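Local coordinates for protein transcriptional regulator of the TetR/AcrR family (Thermobifida fusca YX, PDB 3DCF) that probably binds cis-regulatory DNA through an N-terminal helix-turn-helix motif and regulates transcription, as a TetR-family repressor would, at residues R157-G162 with L169-T174. Sequence-based numbering, arbitrary orientation.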
# COMPACT_ATOMS: atom_id res chain seq x y z
N ARG A 157 -13.28 -13.81 -9.70
CA ARG A 157 -14.34 -14.76 -10.10
C ARG A 157 -15.30 -15.06 -8.94
O ARG A 157 -16.52 -15.11 -9.13
CB ARG A 157 -13.74 -16.07 -10.63
CG ARG A 157 -12.95 -15.92 -11.93
CD ARG A 157 -12.52 -17.28 -12.52
NE ARG A 157 -11.56 -18.00 -11.66
CZ ARG A 157 -10.22 -17.92 -11.71
NH1 ARG A 157 -9.59 -17.11 -12.58
NH2 ARG A 157 -9.50 -18.65 -10.86
N LEU A 158 -14.72 -15.20 -7.74
CA LEU A 158 -15.45 -15.51 -6.51
C LEU A 158 -16.35 -14.33 -6.05
O LEU A 158 -17.43 -14.57 -5.49
CB LEU A 158 -14.45 -15.94 -5.40
CG LEU A 158 -14.81 -17.04 -4.44
CD1 LEU A 158 -15.04 -18.34 -5.23
CD2 LEU A 158 -13.66 -17.24 -3.42
N TYR A 159 -15.90 -13.08 -6.27
CA TYR A 159 -16.71 -11.89 -5.93
C TYR A 159 -17.90 -11.73 -6.90
O TYR A 159 -18.99 -11.31 -6.47
CB TYR A 159 -15.85 -10.60 -5.85
CG TYR A 159 -16.56 -9.47 -5.13
CD1 TYR A 159 -17.43 -8.60 -5.81
CD2 TYR A 159 -16.37 -9.26 -3.76
CE1 TYR A 159 -18.10 -7.56 -5.14
CE2 TYR A 159 -17.04 -8.21 -3.08
CZ TYR A 159 -17.91 -7.37 -3.78
OH TYR A 159 -18.57 -6.34 -3.13
N ALA A 160 -17.70 -12.06 -8.18
CA ALA A 160 -18.77 -12.04 -9.22
C ALA A 160 -19.91 -13.03 -8.94
O ALA A 160 -21.07 -12.70 -9.18
CB ALA A 160 -18.19 -12.31 -10.59
N GLU A 161 -19.56 -14.24 -8.48
CA GLU A 161 -20.55 -15.28 -8.12
C GLU A 161 -21.43 -14.86 -6.93
O GLU A 161 -22.65 -15.03 -6.97
CB GLU A 161 -19.87 -16.60 -7.76
CG GLU A 161 -19.15 -17.32 -8.89
CD GLU A 161 -18.35 -18.51 -8.36
OE1 GLU A 161 -18.86 -19.23 -7.46
OE2 GLU A 161 -17.21 -18.73 -8.83
N GLY A 162 -20.78 -14.34 -5.88
CA GLY A 162 -21.46 -13.83 -4.67
C GLY A 162 -22.37 -12.61 -4.90
O GLY A 162 -23.36 -12.44 -4.18
N LEU A 169 -22.11 -7.10 -1.92
CA LEU A 169 -22.37 -5.71 -2.36
C LEU A 169 -22.09 -5.57 -3.86
O LEU A 169 -21.02 -5.97 -4.32
CB LEU A 169 -21.50 -4.68 -1.61
CG LEU A 169 -21.78 -3.19 -1.90
CD1 LEU A 169 -23.12 -2.77 -1.33
CD2 LEU A 169 -20.68 -2.30 -1.36
N ASP A 170 -23.05 -5.00 -4.58
CA ASP A 170 -22.97 -4.87 -6.03
C ASP A 170 -22.02 -3.71 -6.43
O ASP A 170 -22.44 -2.58 -6.66
CB ASP A 170 -24.39 -4.74 -6.66
CG ASP A 170 -24.44 -5.09 -8.17
OD1 ASP A 170 -23.44 -4.96 -8.92
OD2 ASP A 170 -25.54 -5.49 -8.62
N VAL A 171 -20.72 -4.04 -6.47
CA VAL A 171 -19.64 -3.17 -6.97
C VAL A 171 -18.81 -4.02 -7.93
O VAL A 171 -18.85 -5.25 -7.86
CB VAL A 171 -18.72 -2.60 -5.83
CG1 VAL A 171 -19.55 -1.75 -4.84
CG2 VAL A 171 -17.97 -3.72 -5.08
N ASP A 172 -18.06 -3.38 -8.82
CA ASP A 172 -17.20 -4.06 -9.79
C ASP A 172 -16.24 -5.03 -9.06
O ASP A 172 -15.59 -4.61 -8.10
CB ASP A 172 -16.41 -3.03 -10.61
CG ASP A 172 -15.45 -3.66 -11.60
OD1 ASP A 172 -14.30 -3.94 -11.20
OD2 ASP A 172 -15.84 -3.85 -12.78
N PRO A 173 -16.17 -6.32 -9.46
CA PRO A 173 -15.25 -7.32 -8.85
C PRO A 173 -13.78 -6.91 -8.73
O PRO A 173 -13.14 -7.19 -7.70
CB PRO A 173 -15.36 -8.53 -9.78
CG PRO A 173 -16.68 -8.44 -10.37
CD PRO A 173 -16.97 -6.96 -10.53
N THR A 174 -13.25 -6.25 -9.77
CA THR A 174 -11.86 -5.79 -9.78
C THR A 174 -11.59 -4.74 -8.70
O THR A 174 -10.56 -4.81 -8.04
CB THR A 174 -11.42 -5.24 -11.16
OG1 THR A 174 -11.87 -6.13 -12.19
CG2 THR A 174 -9.90 -5.08 -11.24
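In the C-terminal domain of this TetR-family regulator, helix 138-164 meets the connection that leads into helix 173-185, and Tyr159 reaches across to Leu169, Val171 and Pro173. Its CG stands anti to the backbone N (chi1 -164°), which sends the ring across to the connection, where Tyr159 OH donates to Leu169 O at 2.7 Å, 18° off the carbonyl plane. Leu169 O also accepts from Val171 N, the bond that closes the inverse gamma turn centred on Asp170. Val171 O sits at the ring edge, 3.6 Å from Tyr159 CE1, while Val171 CG2 packs 3.8 Å from that same carbon. Leu209 of the second subunit also packs on Tyr159. Ala160 CB, small enough for close approach, meets Pro173 CG at 4.2 Å. Proline, lacking an N-H, costs nothing in a helix's first turn, where no acceptor lies one turn earlier; Asp172 OD1 caps this helix, accepting from Val175 N and more weakly from Thr174 N. A phenylalanine in place of Tyr159 would probably keep the apolar packing but leave Leu169 O without its side-chain donor. Tyrosine thus pairs an apolar ring with a hydroxyl bonded to the turn-closing carbonyl, which probably helps fix the connection against helix 138-164.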